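Local coordinates for oxaloacetate acetyl hydrolase (Cryphonectria parasitica, PDB 3LYE), which belongs to the phosphoenolpyruvate phosphomutase family of TIM-barrel proteins and forms an assembly of four chains, with calcium ions bound, at residues A[27-32]-A[241-246]; A[122-127]-A[168-173]; A[218-223]-A[237-242]. All coordinates share one frame; numbering follows the deposited sequence.

Contact 1: A[27-32]-A[241-246]; sequences IVCPGV and FRIMIF
M244 N donates to I27 O (2.9 Å) in a parallel strand pair, where the first and last strands of the TIM barrel meet. I27 N in turn reaches R242 O (2.9 Å) from above the carbonyl plane, 39° out of it. C29 repeats the alternation, donating to M244 O (2.9 Å) and accepting from F246 N at 3.0 Å. The last rung, G31 N to F246 O, is bent and weak. Prolines lack an amide hydrogen, but P30 costs this pair nothing, because its register gives the donor role to C29 and G31.

I27, C29, I243 and I245 share one face of the sheet. Their branched or small side chains pack along the strands: I27 and I243 run side by side, I27 CD1 meeting I243 CG1 at 4.1 Å, and C29 SG rests on I243 CG2 at 3.9 Å. V28, P30, M244 and F246 line the other face, where helix 233-239 covers V28 and F246, and L265 of a second subunit packs on F246. With CG anti to its carbonyl carbon (chi1 -69°), the F246 ring meets V28 CG1 through CE2 (3.9 Å), while C29 O sits at the ring edge, in plane, 3.7 Å from F246 CD2.

Contact 2: A[122-127]-A[168-173]; sequences LEDQIL and RTDALQ
At the C-terminal ends of two neighbouring barrel strands, 119-122 and 164-169, E123, R168 and D170 form a salt-bridge network beside a calcium site; the side chain of E123 comes within about 4 Å of a bound calcium ion. The strands are tied by R168 N to L122 O (2.9 Å), after which the chains part into loops held by side chains.

R168 is the long cation that joins the acids. Its CG stands anti to the backbone N (chi1 166°) and the chain stays extended to NE, so that its length runs alongside E123. E123 OE2 hovers over the centre of one guanidinium face, 3.5 Å from R168 NE; no N-H points at it, so this pairing is one of charge alone. D170 is instead gripped side-on, R168 NE bonding to D170 OD2 and R168 NH2 to D170 OD1, both at 2.9 Å. K137 also pairs with D170 OD1, which probably helps to balance the clustered acids. Q125 lays CG against D170 OD2, its amide turned 72° from the carboxylate, and adds a weak bond from Q125 NE2 to D170 OD2 (3.4 Å).

D124 holds the start of the other loop with both carboxylate oxygens. Its CG lies between backbone N and carbonyl carbon (chi1 59°), and its carboxylate forks: D124 OD1 accepts a hydrogen bond from T169 OG1 (2.7 Å), while D124 OD2 uses its syn lone pair for D170 N (2.7 Å). R183 adds a salt bridge to D124 OD1. The threonine suits its place because T169 OG1 also accepts from A171 N, closing an ST turn ahead of helix 172-175. Both loops lie at the C-terminal ends of the parallel strands, the end where the functional sites of TIM barrels gather, here marked by the calcium ion.

Contact 3: A[218-223]-A[237-242]; sequences LLLNSV and KAMGFR
The ring of F241 lies flat against L220, just where helix 233-239 ends and the chain turns back toward the sheet. This apolar contact is a CH-pi one: L220 CB stands over the ring centre, 3.8 Å from the centroid of F241 and only 13° off the normal. The F241 side chain leaves its backbone with CG anti to the carbonyl carbon (chi1 -77°), which brings the ring over L220. There F241 CE1 also meets L218 CB (3.9 Å), while L218 O lies near the ring plane, at its edge. A flat, wide residue suits this place, since it can span L218 and L220, with A206 and V210 of helix 203-213 adding further cover. M239 supplements the layer from the last helical turn: bent at chi3, it sets its CE against L220 CD2 (4.0 Å), the two side chains crossing at about a right angle, and places its SD at the edge of the F241 ring.

The polar links join backbones. R242 N donates to L218 O (2.9 Å). A water bridges beside it, accepting from L218 N and donating to G240 O, both at 2.9 Å.

Helix termination is the third element. G240 adopts a positive phi of 103°, readily accessible to a residue without a side chain, and G240 N bonds back to K237 O (3.1 Å), in a Schellman motif. Strand 219-223, helix 233-239 and strand 243-247 thus make up one beta-alpha-beta crossover, the repeating unit of the TIM barrel.

In the fold
From the N terminus the chain enters the barrel at strand 27-32, which waits some two hundred residues for its partner: contact 1 closes this long loop when strand 243-247 arrives, joining the first and last barrel strands of the chain. Contact 2 falls wholly within that span, closing a shorter loop of about forty residues between the strands 119-122 and 164-169; its centre is about 19 Å from that of contact 1, without touching it. Contact 3 comes later in series, a local closure between strand 219-223 and the end of helix 233-239. It shares F241 and R242 with contact 1, and strand 243-247 lies between 27-32 and 219-223 in the parallel sheet.

Contact 1: A[27-32]-A[241-246]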
loop_
_atom_site.group_PDB
_atom_site.type_symbol
_atom_site.label_atom_id
_atom_site.label_comp_id
_atom_site.label_asym_id
_atom_site.label_seq_id
_atom_site.Cartn_x
_atom_site.Cartn_y
_atom_site.Cartn_z
ATOM N N ILE A 27 28.055 -1.879 17.875
ATOM C CA ILE A 27 27.018 -2.564 17.084
ATOM C C ILE A 27 27.103 -2.040 15.653
ATOM O O ILE A 27 26.749 -0.894 15.409
ATOM C CB ILE A 27 25.645 -2.372 17.750
ATOM C CG1 ILE A 27 25.650 -2.863 19.209
ATOM C CG2 ILE A 27 24.554 -3.093 16.963
ATOM C CD1 ILE A 27 24.530 -2.258 20.039
ATOM N N VAL A 28 27.563 -2.889 14.729
ATOM C CA VAL A 28 27.769 -2.545 13.336
ATOM C C VAL A 28 26.522 -2.877 12.539
ATOM O O VAL A 28 26.114 -4.025 12.438
ATOM C CB VAL A 28 29.015 -3.299 12.826
ATOM C CG1 VAL A 28 29.172 -3.193 11.335
ATOM C CG2 VAL A 28 30.276 -2.826 13.563
ATOM N N CYS A 29 25.967 -1.850 11.908
ATOM C CA CYS A 29 24.739 -1.980 11.143
ATOM C C CYS A 29 24.855 -1.521 9.723
ATOM O O CYS A 29 24.859 -0.327 9.462
ATOM C CB CYS A 29 23.657 -1.115 11.824
ATOM S SG CYS A 29 23.429 -1.347 13.604
ATOM N N PRO A 30 24.915 -2.470 8.814
ATOM C CA PRO A 30 25.009 -2.047 7.416
ATOM C C PRO A 30 23.692 -1.442 6.941
ATOM O O PRO A 30 22.610 -1.908 7.342
ATOM C CB PRO A 30 25.251 -3.361 6.673
ATOM C CG PRO A 30 24.692 -4.395 7.572
ATOM C CD PRO A 30 24.984 -3.921 8.969
ATOM N N GLY A 31 23.792 -0.405 6.112
ATOM C CA GLY A 31 22.610 0.221 5.548
ATOM C C GLY A 31 22.045 -0.620 4.417
ATOM O O GLY A 31 22.694 -0.857 3.427
ATOM N N VAL A 32 20.813 -1.050 4.601
ATOM C CA VAL A 32 20.039 -1.856 3.685
ATOM C C VAL A 32 18.836 -1.036 3.244
ATOM O O VAL A 32 18.403 -0.137 3.937
ATOM C CB VAL A 32 19.694 -3.236 4.245
ATOM C CG1 VAL A 32 20.954 -4.004 4.610
ATOM C CG2 VAL A 32 18.788 -3.123 5.423
ATOM N N PHE A 241 32.152 4.954 20.510
ATOM C CA PHE A 241 30.807 4.885 19.959
ATOM C C PHE A 241 30.215 3.518 20.288
ATOM O O PHE A 241 30.946 2.543 20.409
ATOM C CB PHE A 241 30.845 5.095 18.434
ATOM C CG PHE A 241 31.018 6.537 18.019
ATOM C CD1 PHE A 241 29.942 7.402 18.034
ATOM C CD2 PHE A 241 32.248 7.016 17.611
ATOM C CE1 PHE A 241 30.089 8.718 17.697
ATOM C CE2 PHE A 241 32.401 8.335 17.237
ATOM C CZ PHE A 241 31.325 9.182 17.279
ATOM N N ARG A 242 28.890 3.433 20.413
ATOM C CA ARG A 242 28.237 2.153 20.714
ATOM C C ARG A 242 27.526 1.556 19.507
ATOM O O ARG A 242 27.276 0.370 19.495
ATOM C CB ARG A 242 27.277 2.264 21.895
ATOM C CG ARG A 242 28.019 2.472 23.210
ATOM C CD ARG A 242 29.052 1.359 23.550
ATOM N NE ARG A 242 28.552 0.046 23.240
ATOM C CZ ARG A 242 27.523 -0.556 23.826
ATOM N NH1 ARG A 242 26.911 0.026 24.858
ATOM N NH2 ARG A 242 27.094 -1.739 23.359
ATOM N N ILE A 243 27.142 2.392 18.554
ATOM C CA ILE A 243 26.492 1.903 17.344
ATOM C C ILE A 243 27.124 2.636 16.167
ATOM O O ILE A 243 27.468 3.806 16.291
ATOM C CB ILE A 243 24.961 2.155 17.311
ATOM C CG1 ILE A 243 24.309 1.620 18.593
ATOM C CG2 ILE A 243 24.313 1.574 16.029
ATOM C CD1 ILE A 243 22.811 1.963 18.721
ATOM N N MET A 244 27.269 1.958 15.023
ATOM C CA MET A 244 27.823 2.587 13.831
ATOM C C MET A 244 26.961 2.062 12.683
ATOM O O MET A 244 26.833 0.856 12.488
ATOM C CB MET A 244 29.281 2.230 13.613
ATOM C CG MET A 244 29.923 2.945 12.467
ATOM S SD MET A 244 31.696 2.644 12.519
ATOM C CE MET A 244 32.288 3.592 11.118
ATOM N N ILE A 245 26.350 2.983 11.960
ATOM C CA ILE A 245 25.483 2.651 10.836
ATOM C C ILE A 245 26.196 3.054 9.570
ATOM O O ILE A 245 26.956 4.017 9.552
ATOM C CB ILE A 245 24.077 3.247 10.975
ATOM C CG1 ILE A 245 24.088 4.772 10.860
ATOM C CG2 ILE A 245 23.459 2.785 12.307
ATOM C CD1 ILE A 245 22.728 5.374 11.059
ATOM N N PHE A 246 25.932 2.313 8.502
ATOM C CA PHE A 246 26.585 2.554 7.243
ATOM C C PHE A 246 25.639 2.926 6.101
ATOM O O PHE A 246 25.162 2.056 5.360
ATOM C CB PHE A 246 27.415 1.303 6.930
ATOM C CG PHE A 246 28.582 1.126 7.842
ATOM C CD1 PHE A 246 29.835 1.577 7.490
ATOM C CD2 PHE A 246 28.424 0.517 9.066
ATOM C CE1 PHE A 246 30.899 1.429 8.353
ATOM C CE2 PHE A 246 29.489 0.399 9.940
ATOM C CZ PHE A 246 30.733 0.843 9.580
#

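Contact 2: A[122-127]-A[168-173]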
loop_
_atom_site.group_PDB
_atom_site.type_symbol
_atom_site.label_atom_id
_atom_site.label_comp_id
_atom_site.label_asym_id
_atom_site.label_seq_id
_atom_site.Cartn_x
_atom_site.Cartn_y
_atom_site.Cartn_z
ATOM N N LEU A 122 15.542 10.081 15.004
ATOM C CA LEU A 122 14.614 11.219 14.865
ATOM C C LEU A 122 15.433 12.484 14.958
ATOM O O LEU A 122 16.119 12.689 15.943
ATOM C CB LEU A 122 13.598 11.085 16.009
ATOM C CG LEU A 122 12.581 12.193 16.199
ATOM C CD1 LEU A 122 11.806 12.463 14.936
ATOM C CD2 LEU A 122 11.622 11.788 17.331
ATOM N N GLU A 123 15.331 13.321 13.939
ATOM C CA GLU A 123 16.116 14.521 13.809
ATOM C C GLU A 123 15.437 15.835 13.997
ATOM O O GLU A 123 14.225 15.915 14.188
ATOM C CB GLU A 123 16.798 14.462 12.417
ATOM C CG GLU A 123 15.839 14.737 11.270
ATOM C CD GLU A 123 16.212 14.057 9.954
ATOM O OE1 GLU A 123 15.822 14.580 8.896
ATOM O OE2 GLU A 123 16.835 12.987 9.971
ATOM N N ASP A 124 16.284 16.866 13.999
ATOM C CA ASP A 124 15.870 18.244 14.180
ATOM C C ASP A 124 15.756 19.053 12.903
ATOM O O ASP A 124 15.626 20.261 12.975
ATOM C CB ASP A 124 16.754 18.944 15.230
ATOM C CG ASP A 124 18.228 18.954 14.873
ATOM O OD1 ASP A 124 18.968 19.614 15.625
ATOM O OD2 ASP A 124 18.633 18.255 13.915
ATOM N N GLN A 125 15.781 18.417 11.736
ATOM C CA GLN A 125 15.654 19.190 10.495
ATOM C C GLN A 125 14.243 19.690 10.239
ATOM O O GLN A 125 13.280 19.204 10.824
ATOM C CB GLN A 125 15.965 18.316 9.293
ATOM C CG GLN A 125 17.341 17.898 9.199
ATOM C CD GLN A 125 17.664 17.376 7.803
ATOM O OE1 GLN A 125 17.438 18.034 6.801
ATOM N NE2 GLN A 125 18.193 16.199 7.754
ATOM N N ILE A 126 14.110 20.663 9.351
ATOM C CA ILE A 126 12.796 21.172 9.025
ATOM C C ILE A 126 12.184 20.022 8.238
ATOM O O ILE A 126 12.889 19.267 7.579
ATOM C CB ILE A 126 12.875 22.476 8.226
ATOM C CG1 ILE A 126 12.992 23.627 9.207
ATOM C CG2 ILE A 126 11.670 22.662 7.340
ATOM C CD1 ILE A 126 14.199 23.527 10.025
ATOM N N LEU A 127 10.873 19.901 8.278
ATOM C CA LEU A 127 10.215 18.808 7.580
ATOM C C LEU A 127 9.948 19.088 6.110
ATOM O O LEU A 127 9.905 18.176 5.279
ATOM C CB LEU A 127 8.920 18.498 8.328
ATOM C CG LEU A 127 7.562 19.020 7.841
ATOM C CD1 LEU A 127 6.426 18.448 8.702
ATOM C CD2 LEU A 127 7.520 20.518 7.897
ATOM N N ARG A 168 18.845 12.391 16.814
ATOM C CA ARG A 168 19.787 12.912 15.826
ATOM C C ARG A 168 19.702 14.430 15.727
ATOM O O ARG A 168 18.606 14.989 15.748
ATOM C CB ARG A 168 19.453 12.338 14.434
ATOM C CG ARG A 168 20.149 13.053 13.272
ATOM C CD ARG A 168 19.943 12.309 11.985
ATOM N NE ARG A 168 20.184 13.185 10.858
ATOM C CZ ARG A 168 20.284 12.768 9.604
ATOM N NH1 ARG A 168 20.221 11.477 9.326
ATOM N NH2 ARG A 168 20.473 13.640 8.628
ATOM N N THR A 169 20.868 15.070 15.634
ATOM C CA THR A 169 20.927 16.501 15.464
ATOM C C THR A 169 21.763 16.763 14.216
ATOM O O THR A 169 22.867 16.239 14.040
ATOM C CB THR A 169 21.453 17.336 16.658
ATOM O OG1 THR A 169 21.463 18.720 16.283
ATOM C CG2 THR A 169 22.813 16.956 17.079
ATOM N N ASP A 170 21.195 17.610 13.383
ATOM C CA ASP A 170 21.791 18.049 12.138
ATOM C C ASP A 170 22.223 19.510 12.289
ATOM O O ASP A 170 22.464 20.183 11.299
ATOM C CB ASP A 170 20.739 17.978 11.044
ATOM C CG ASP A 170 20.533 16.579 10.544
ATOM O OD1 ASP A 170 21.429 16.093 9.840
ATOM O OD2 ASP A 170 19.494 15.970 10.851
ATOM N N ALA A 171 22.356 19.982 13.527
ATOM C CA ALA A 171 22.740 21.370 13.789
ATOM C C ALA A 171 24.217 21.766 13.646
ATOM O O ALA A 171 24.525 22.954 13.709
ATOM C CB ALA A 171 22.288 21.756 15.207
ATOM N N LEU A 172 25.130 20.824 13.459
ATOM C CA LEU A 172 26.545 21.192 13.354
ATOM C C LEU A 172 26.915 22.279 12.361
ATOM O O LEU A 172 27.585 23.239 12.720
ATOM C CB LEU A 172 27.411 19.962 13.105
ATOM C CG LEU A 172 28.919 20.188 13.208
ATOM C CD1 LEU A 172 29.358 20.480 14.636
ATOM C CD2 LEU A 172 29.643 18.970 12.685
ATOM N N GLN A 173 26.455 22.134 11.131
ATOM C CA GLN A 173 26.759 23.092 10.076
ATOM C C GLN A 173 26.280 24.512 10.340
ATOM O O GLN A 173 27.057 25.466 10.276
ATOM C CB GLN A 173 26.124 22.576 8.784
ATOM C CG GLN A 173 26.489 23.297 7.502
ATOM C CD GLN A 173 25.866 22.615 6.295
ATOM O OE1 GLN A 173 25.928 23.124 5.177
ATOM N NE2 GLN A 173 25.242 21.453 6.524
#

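Contact 3: A[218-223]-A[237-242]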
loop_
_atom_site.group_PDB
_atom_site.type_symbol
_atom_site.label_atom_id
_atom_site.label_comp_id
_atom_site.label_asym_id
_atom_site.label_seq_id
_atom_site.Cartn_x
_atom_site.Cartn_y
_atom_site.Cartn_z
ATOM N N LEU A 218 26.466 7.033 22.031
ATOM C CA LEU A 218 26.351 7.712 20.746
ATOM C C LEU A 218 26.452 6.679 19.622
ATOM O O LEU A 218 27.088 5.617 19.734
ATOM C CB LEU A 218 27.434 8.759 20.510
ATOM C CG LEU A 218 27.491 9.930 21.490
ATOM C CD1 LEU A 218 28.385 11.024 20.910
ATOM C CD2 LEU A 218 26.101 10.431 21.775
ATOM N N LEU A 219 25.874 7.084 18.507
ATOM C CA LEU A 219 25.829 6.331 17.278
ATOM C C LEU A 219 26.563 7.202 16.236
ATOM O O LEU A 219 26.340 8.407 16.123
ATOM C CB LEU A 219 24.371 6.095 16.898
ATOM C CG LEU A 219 24.060 5.378 15.587
ATOM C CD1 LEU A 219 22.644 4.821 15.594
ATOM C CD2 LEU A 219 24.238 6.309 14.381
ATOM N N LEU A 220 27.415 6.555 15.456
ATOM C CA LEU A 220 28.191 7.173 14.393
ATOM C C LEU A 220 27.585 6.776 13.048
ATOM O O LEU A 220 27.449 5.603 12.759
ATOM C CB LEU A 220 29.647 6.679 14.436
ATOM C CG LEU A 220 30.564 7.193 13.340
ATOM C CD1 LEU A 220 30.683 8.697 13.369
ATOM C CD2 LEU A 220 31.917 6.558 13.453
ATOM N N ASN A 221 27.211 7.751 12.237
ATOM C CA ASN A 221 26.667 7.488 10.915
ATOM C C ASN A 221 27.742 7.698 9.864
ATOM O O ASN A 221 28.181 8.820 9.633
ATOM C CB ASN A 221 25.513 8.407 10.608
ATOM C CG ASN A 221 24.958 8.191 9.210
ATOM O OD1 ASN A 221 25.085 7.119 8.608
ATOM N ND2 ASN A 221 24.354 9.226 8.677
ATOM N N SER A 222 28.190 6.595 9.284
ATOM C CA SER A 222 29.198 6.588 8.226
ATOM C C SER A 222 28.481 6.674 6.864
ATOM O O SER A 222 27.733 5.798 6.519
ATOM C CB SER A 222 29.989 5.293 8.334
ATOM O OG SER A 222 31.047 5.275 7.403
ATOM N N VAL A 223 28.731 7.723 6.104
ATOM C CA VAL A 223 28.100 7.937 4.808
ATOM C C VAL A 223 29.145 7.645 3.753
ATOM O O VAL A 223 30.085 8.424 3.534
ATOM C CB VAL A 223 27.595 9.367 4.732
ATOM C CG1 VAL A 223 26.928 9.632 3.395
ATOM C CG2 VAL A 223 26.653 9.640 5.910
ATOM N N LYS A 237 35.217 2.192 17.430
ATOM C CA LYS A 237 35.126 1.442 18.679
ATOM C C LYS A 237 36.059 2.046 19.722
ATOM O O LYS A 237 35.710 2.211 20.899
ATOM C CB LYS A 237 35.468 -0.019 18.391
ATOM C CG LYS A 237 35.752 -0.863 19.601
ATOM C CD LYS A 237 34.474 -1.294 20.252
ATOM C CE LYS A 237 34.737 -2.069 21.538
ATOM N NZ LYS A 237 34.826 -3.531 21.247
ATOM N N ALA A 238 37.271 2.374 19.289
ATOM C CA ALA A 238 38.233 2.965 20.213
ATOM C C ALA A 238 37.794 4.368 20.690
ATOM O O ALA A 238 38.079 4.763 21.832
ATOM C CB ALA A 238 39.613 2.984 19.580
ATOM N N MET A 239 37.078 5.094 19.821
ATOM C CA MET A 239 36.567 6.444 20.130
ATOM C C MET A 239 35.462 6.352 21.189
ATOM O O MET A 239 35.131 7.354 21.822
ATOM C CB MET A 239 35.921 7.099 18.889
ATOM C CG MET A 239 36.908 7.765 17.914
ATOM S SD MET A 239 36.084 8.493 16.463
ATOM C CE MET A 239 35.133 7.165 15.759
ATOM N N GLY A 240 34.856 5.172 21.335
ATOM C CA GLY A 240 33.794 4.950 22.308
ATOM C C GLY A 240 32.356 4.889 21.812
ATOM O O GLY A 240 31.441 4.837 22.621
ATOM N N PHE A 241 32.152 4.954 20.510
ATOM C CA PHE A 241 30.807 4.885 19.959
ATOM C C PHE A 241 30.215 3.518 20.288
ATOM O O PHE A 241 30.946 2.543 20.409
ATOM C CB PHE A 241 30.845 5.095 18.434
ATOM C CG PHE A 241 31.018 6.537 18.019
ATOM C CD1 PHE A 241 29.942 7.402 18.034
ATOM C CD2 PHE A 241 32.248 7.016 17.611
ATOM C CE1 PHE A 241 30.089 8.718 17.697
ATOM C CE2 PHE A 241 32.401 8.335 17.237
ATOM C CZ PHE A 241 31.325 9.182 17.279
ATOM N N ARG A 242 28.890 3.433 20.413
ATOM C CA ARG A 242 28.237 2.153 20.714
ATOM C C ARG A 242 27.526 1.556 19.507
ATOM O O ARG A 242 27.276 0.370 19.495
ATOM C CB ARG A 242 27.277 2.264 21.895
ATOM C CG ARG A 242 28.019 2.472 23.210
ATOM C CD ARG A 242 29.052 1.359 23.550
ATOM N NE ARG A 242 28.552 0.046 23.240
ATOM C CZ ARG A 242 27.523 -0.556 23.826
ATOM N NH1 ARG A 242 26.911 0.026 24.858
ATOM N NH2 ARG A 242 27.094 -1.739 23.359
HETATM O O HOH W 1 29.136 6.504 22.952
#